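Local coordinates for protein metallo-beta-lactamase (Pseudomonas stutzeri, PDB 4ZEJ) that probably hydrolyses beta-lactam antibiotics to substituted beta-amino acids, as a zinc-dependent class B enzyme that binds two zinc ions, at residues Ile85-Thr99 and Glu111-Leu124. Sequence-based numbering, arbitrary orientation.
Sequences IKWLNDQSISTYATT and EPAKYTLKGNESTL
Strand 95-98 and strand 115-117 pair in parallel, with Y96 beside Y115, A97 beside T116 and T98 beside L117; helix 99-107 links them, making a beta-alpha-beta crossover at one border of the seven-stranded sheet of the metallo-beta-lactamase fold. Four backbone hydrogen bonds establish the register: Y115 N to T95 O, A97 N to Y115 O, L117 N to A97 O at 2.8 Å, and T99 N to L117 O, the last reaching the first turn of the linking helix.

A side-chain relay extends the pairing toward helix 85-90. T95 OG1, set between its own backbone N and carbonyl carbon (chi1 54°), accepts K114 N at 2.8 Å and donates to N89 OD1 on a lone pair in the carbonyl plane. The other branch of that amide, N89 ND2, reaches P112 O at 3.2 Å, close to the amide plane, so bonds at both ends fix the rotation of the N89 amide. Further out, K86 and E111 pack CB against CG, and K86 NZ to E111 OE2 is a long salt bridge of 3.9 Å.

Apolar and aromatic packing divides between the two faces of the sheet. On that of Y96 and L117, the Y96 ring lies between Y115 and L124: L124 CD2 sits 3.9 Å from the Y96 centroid, 9° off the normal, a contact that joins strand 121-124 of the second sheet to the first. Over the other face of the Y96 ring, the Y115 ring is near parallel, at 26°, but slid aside with little overlap. On the reverse face of the sheet, A97 CB meets A113 CB at 3.7 Å, with N102 of the linking helix against A97. At the edge of the Y115 ring, S94 OG approaches CE2 near the ring plane, while a water bonded to S94 OG accepts from K114 NZ, which in turn donates to Y115 OH at 2.9 Å.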
loop_
_atom_site.group_PDB
_atom_site.type_symbol
_atom_site.label_atom_id
_atom_site.label_comp_id
_atom_site.label_asym_id
_atom_site.label_seq_id
_atom_site.Cartn_x
_atom_site.Cartn_y
_atom_site.Cartn_z
ATOM N N ILE A 85 -2.103 12.367 -1.657
ATOM C CA ILE A 85 -1.627 13.016 -0.431
ATOM C C ILE A 85 -1.900 14.526 -0.421
ATOM O O ILE A 85 -2.347 15.064 0.596
ATOM C CB ILE A 85 -0.123 12.715 -0.143
ATOM C CG1 ILE A 85 0.019 11.264 0.345
ATOM C CG2 ILE A 85 0.451 13.682 0.891
ATOM C CD1 ILE A 85 1.442 10.827 0.643
ATOM N N LYS A 86 -1.611 15.210 -1.525
ATOM C CA LYS A 86 -1.859 16.657 -1.608
ATOM C C LYS A 86 -3.343 16.980 -1.399
ATOM O O LYS A 86 -3.687 17.875 -0.601
ATOM C CB LYS A 86 -1.356 17.212 -2.941
ATOM C CG LYS A 86 -1.654 18.679 -3.150
ATOM C CD LYS A 86 -0.932 19.200 -4.368
ATOM C CE LYS A 86 -1.370 20.612 -4.690
ATOM N NZ LYS A 86 -1.067 21.558 -3.583
ATOM N N TRP A 87 -4.211 16.241 -2.096
ATOM C CA TRP A 87 -5.666 16.400 -1.951
ATOM C C TRP A 87 -6.093 16.217 -0.502
ATOM O O TRP A 87 -6.848 17.040 0.027
ATOM C CB TRP A 87 -6.432 15.434 -2.861
ATOM C CG TRP A 87 -7.895 15.767 -3.008
ATOM C CD1 TRP A 87 -8.479 16.477 -4.022
ATOM C CD2 TRP A 87 -8.959 15.410 -2.107
ATOM N NE1 TRP A 87 -9.836 16.583 -3.806
ATOM C CE2 TRP A 87 -10.156 15.931 -2.646
ATOM C CE3 TRP A 87 -9.015 14.696 -0.902
ATOM C CZ2 TRP A 87 -11.385 15.766 -2.021
ATOM C CZ3 TRP A 87 -10.239 14.531 -0.283
ATOM C CH2 TRP A 87 -11.408 15.064 -0.842
ATOM N N LEU A 88 -5.591 15.162 0.141
ATOM C CA LEU A 88 -5.913 14.893 1.550
ATOM C C LEU A 88 -5.417 16.021 2.452
ATOM O O LEU A 88 -6.180 16.510 3.305
ATOM C CB LEU A 88 -5.339 13.536 1.997
ATOM C CG LEU A 88 -5.983 12.316 1.318
ATOM C CD1 LEU A 88 -5.168 11.050 1.542
ATOM C CD2 LEU A 88 -7.413 12.073 1.762
ATOM N N ASN A 89 -4.162 16.441 2.255
ATOM C CA ASN A 89 -3.596 17.575 3.007
ATOM C C ASN A 89 -4.464 18.824 2.893
ATOM O O ASN A 89 -4.787 19.457 3.909
ATOM C CB ASN A 89 -2.155 17.902 2.564
ATOM C CG ASN A 89 -1.146 16.823 2.949
ATOM O OD1 ASN A 89 -1.415 15.965 3.793
ATOM N ND2 ASN A 89 0.029 16.856 2.315
ATOM N N ASP A 90 -4.860 19.161 1.665
ATOM C CA ASP A 90 -5.678 20.358 1.394
ATOM C C ASP A 90 -7.078 20.303 2.014
ATOM O O ASP A 90 -7.661 21.341 2.336
ATOM C CB ASP A 90 -5.786 20.618 -0.122
ATOM C CG ASP A 90 -4.464 21.052 -0.750
ATOM O OD1 ASP A 90 -3.526 21.439 -0.028
ATOM O OD2 ASP A 90 -4.361 21.012 -1.988
ATOM N N GLN A 91 -7.601 19.094 2.200
ATOM C CA GLN A 91 -8.902 18.882 2.846
ATOM C C GLN A 91 -8.782 18.628 4.368
ATOM O O GLN A 91 -9.775 18.286 5.018
ATOM C CB GLN A 91 -9.640 17.733 2.122
ATOM C CG GLN A 91 -10.600 18.169 1.013
ATOM C CD GLN A 91 -10.015 19.155 0.018
ATOM O OE1 GLN A 91 -10.388 20.321 0.014
ATOM N NE2 GLN A 91 -9.112 18.689 -0.841
ATOM N N SER A 92 -7.585 18.836 4.933
ATOM C CA SER A 92 -7.309 18.683 6.380
ATOM C C SER A 92 -7.419 17.244 6.915
ATOM O O SER A 92 -7.685 17.040 8.105
ATOM C CB SER A 92 -8.178 19.641 7.213
ATOM O OG SER A 92 -8.197 20.924 6.622
ATOM N N ILE A 93 -7.190 16.262 6.035
ATOM C CA ILE A 93 -7.202 14.849 6.399
ATOM C C ILE A 93 -5.750 14.429 6.637
ATOM O O ILE A 93 -4.918 14.591 5.756
ATOM C CB ILE A 93 -7.836 13.984 5.290
ATOM C CG1 ILE A 93 -9.315 14.347 5.111
ATOM C CG2 ILE A 93 -7.678 12.496 5.609
ATOM C CD1 ILE A 93 -9.914 13.913 3.788
ATOM N N SER A 94 -5.459 13.892 7.825
ATOM C CA SER A 94 -4.084 13.537 8.208
ATOM C C SER A 94 -3.465 12.495 7.274
ATOM O O SER A 94 -4.069 11.468 7.005
ATOM C CB SER A 94 -4.048 12.993 9.643
ATOM O OG SER A 94 -4.547 13.940 10.573
ATOM N N THR A 95 -2.255 12.762 6.803
ATOM C CA THR A 95 -1.521 11.837 5.959
ATOM C C THR A 95 -0.246 11.425 6.676
ATOM O O THR A 95 0.366 12.238 7.393
ATOM C CB THR A 95 -1.164 12.478 4.615
ATOM O OG1 THR A 95 -0.473 13.704 4.856
ATOM C CG2 THR A 95 -2.423 12.750 3.773
ATOM N N TYR A 96 0.133 10.159 6.490
ATOM C CA TYR A 96 1.283 9.542 7.151
ATOM C C TYR A 96 2.152 8.837 6.125
ATOM O O TYR A 96 1.652 8.235 5.168
ATOM C CB TYR A 96 0.847 8.493 8.180
ATOM C CG TYR A 96 0.092 9.041 9.353
ATOM C CD1 TYR A 96 -1.287 9.229 9.296
ATOM C CD2 TYR A 96 0.753 9.381 10.531
ATOM C CE1 TYR A 96 -1.985 9.753 10.374
ATOM C CE2 TYR A 96 0.067 9.905 11.610
ATOM C CZ TYR A 96 -1.301 10.085 11.527
ATOM O OH TYR A 96 -1.980 10.599 12.603
ATOM N N ALA A 97 3.453 8.893 6.358
ATOM C CA ALA A 97 4.423 8.113 5.620
ATOM C C ALA A 97 5.676 7.993 6.474
ATOM O O ALA A 97 5.862 8.771 7.425
ATOM C CB ALA A 97 4.749 8.777 4.295
ATOM N N THR A 98 6.550 7.048 6.132
ATOM C CA THR A 98 7.805 6.889 6.878
ATOM C C THR A 98 8.782 8.022 6.562
ATOM O O THR A 98 8.621 8.740 5.568
ATOM C CB THR A 98 8.534 5.580 6.553
ATOM O OG1 THR A 98 8.898 5.573 5.163
ATOM C CG2 THR A 98 7.668 4.369 6.886
ATOM N N THR A 99 9.794 8.149 7.421
ATOM C CA THR A 99 10.927 9.055 7.213
ATOM C C THR A 99 11.522 8.902 5.814
ATOM O O THR A 99 11.708 9.897 5.099
ATOM C CB THR A 99 12.033 8.786 8.269
ATOM O OG1 THR A 99 11.471 8.919 9.579
ATOM C CG2 THR A 99 13.197 9.760 8.136
ATOM N N GLU A 111 4.569 16.478 -2.880
ATOM C CA GLU A 111 3.969 16.849 -1.611
ATOM C C GLU A 111 4.204 15.730 -0.586
ATOM O O GLU A 111 3.855 14.593 -0.858
ATOM C CB GLU A 111 2.474 17.055 -1.831
ATOM C CG GLU A 111 1.835 17.979 -0.850
ATOM C CD GLU A 111 2.382 19.388 -0.960
ATOM O OE1 GLU A 111 3.057 19.812 -0.008
ATOM O OE2 GLU A 111 2.170 20.050 -2.003
ATOM N N PRO A 112 4.835 16.036 0.566
ATOM C CA PRO A 112 5.076 14.989 1.561
ATOM C C PRO A 112 3.853 14.769 2.434
ATOM O O PRO A 112 2.954 15.617 2.479
ATOM C CB PRO A 112 6.235 15.553 2.389
ATOM C CG PRO A 112 6.051 17.024 2.314
ATOM C CD PRO A 112 5.458 17.316 0.962
ATOM N N ALA A 113 3.822 13.636 3.128
ATOM C CA ALA A 113 2.788 13.388 4.129
ATOM C C ALA A 113 2.970 14.384 5.284
ATOM O O ALA A 113 4.078 14.849 5.532
ATOM C CB ALA A 113 2.854 11.952 4.633
ATOM N N LYS A 114 1.877 14.743 5.945
ATOM C CA LYS A 114 1.933 15.731 7.035
ATOM C C LYS A 114 2.685 15.188 8.249
ATOM O O LYS A 114 3.367 15.944 8.944
ATOM C CB LYS A 114 0.533 16.200 7.440
ATOM C CG LYS A 114 0.527 17.157 8.627
ATOM C CD LYS A 114 -0.844 17.728 8.933
ATOM C CE LYS A 114 -0.789 18.612 10.168
ATOM N NZ LYS A 114 -2.085 18.606 10.895
ATOM N N TYR A 115 2.529 13.897 8.514
ATOM C CA TYR A 115 3.167 13.241 9.650
ATOM C C TYR A 115 4.136 12.155 9.199
ATOM O O TYR A 115 3.894 11.454 8.198
ATOM C CB TYR A 115 2.109 12.623 10.549
ATOM C CG TYR A 115 1.134 13.623 11.111
ATOM C CD1 TYR A 115 1.523 14.512 12.106
ATOM C CD2 TYR A 115 -0.181 13.684 10.652
ATOM C CE1 TYR A 115 0.636 15.433 12.630
ATOM C CE2 TYR A 115 -1.080 14.605 11.171
ATOM C CZ TYR A 115 -0.665 15.478 12.162
ATOM O OH TYR A 115 -1.537 16.398 12.694
ATOM N N THR A 116 5.211 12.000 9.967
ATOM C CA THR A 116 6.274 11.048 9.663
ATOM C C THR A 116 6.275 9.912 10.689
ATOM O O THR A 116 6.213 10.161 11.897
ATOM C CB THR A 116 7.645 11.756 9.618
ATOM O OG1 THR A 116 7.647 12.706 8.546
ATOM C CG2 THR A 116 8.771 10.772 9.378
ATOM N N LEU A 117 6.341 8.676 10.192
ATOM C CA LEU A 117 6.490 7.477 11.020
ATOM C C LEU A 117 7.976 7.133 11.134
ATOM O O LEU A 117 8.646 6.933 10.128
ATOM C CB LEU A 117 5.717 6.304 10.403
ATOM C CG LEU A 117 4.210 6.524 10.243
ATOM C CD1 LEU A 117 3.583 5.434 9.391
ATOM C CD2 LEU A 117 3.515 6.625 11.590
ATOM N N LYS A 118 8.489 7.068 12.359
ATOM C CA LYS A 118 9.918 6.835 12.588
ATOM C C LYS A 118 10.210 5.385 12.940
ATOM O O LYS A 118 9.336 4.659 13.425
ATOM C CB LYS A 118 10.436 7.734 13.709
ATOM C CG LYS A 118 10.509 9.213 13.360
ATOM C CD LYS A 118 9.156 9.903 13.455
ATOM C CE LYS A 118 9.302 11.407 13.647
ATOM N NZ LYS A 118 8.010 12.134 13.459
ATOM N N GLY A 119 11.455 4.976 12.695
ATOM C CA GLY A 119 11.941 3.646 13.074
ATOM C C GLY A 119 11.480 2.576 12.104
ATOM O O GLY A 119 10.705 2.858 11.182
ATOM N N ASN A 120 11.949 1.346 12.318
ATOM C CA ASN A 120 11.566 0.206 11.466
ATOM C C ASN A 120 10.140 -0.293 11.684
ATOM O O ASN A 120 9.596 -0.985 10.823
ATOM C CB ASN A 120 12.536 -0.972 11.637
ATOM C CG ASN A 120 13.920 -0.675 11.093
ATOM O OD1 ASN A 120 14.073 0.051 10.112
ATOM N ND2 ASN A 120 14.945 -1.232 11.738
ATOM N N GLU A 121 9.552 0.035 12.833
ATOM C CA GLU A 121 8.201 -0.392 13.179
ATOM C C GLU A 121 7.420 0.761 13.776
ATOM O O GLU A 121 7.948 1.521 14.587
ATOM C CB GLU A 121 8.238 -1.517 14.200
ATOM C CG GLU A 121 8.993 -2.744 13.740
ATOM C CD GLU A 121 9.117 -3.805 14.813
ATOM O OE1 GLU A 121 8.535 -3.643 15.913
ATOM O OE2 GLU A 121 9.820 -4.804 14.560
ATOM N N SER A 122 6.154 0.857 13.394
ATOM C CA SER A 122 5.260 1.886 13.887
ATOM C C SER A 122 3.869 1.304 14.057
ATOM O O SER A 122 3.518 0.289 13.436
ATOM C CB SER A 122 5.207 3.066 12.917
ATOM O OG SER A 122 6.424 3.780 12.918
ATOM N N THR A 123 3.091 1.972 14.898
ATOM C CA THR A 123 1.738 1.588 15.225
ATOM C C THR A 123 0.809 2.781 14.964
ATOM O O THR A 123 1.103 3.906 15.380
ATOM C CB THR A 123 1.691 1.151 16.702
ATOM O OG1 THR A 123 2.326 -0.125 16.820
ATOM C CG2 THR A 123 0.282 1.034 17.216
ATOM N N LEU A 124 -0.308 2.524 14.289
ATOM C CA LEU A 124 -1.332 3.538 14.024
ATOM C C LEU A 124 -2.656 3.105 14.623
ATOM O O LEU A 124 -2.919 1.911 14.768
ATOM C CB LEU A 124 -1.507 3.737 12.515
ATOM C CG LEU A 124 -0.451 4.558 11.784
ATOM C CD1 LEU A 124 -0.563 4.317 10.287
ATOM C CD2 LEU A 124 -0.609 6.035 12.116
HETATM O O HOH W 1 -4.545 16.853 10.345
#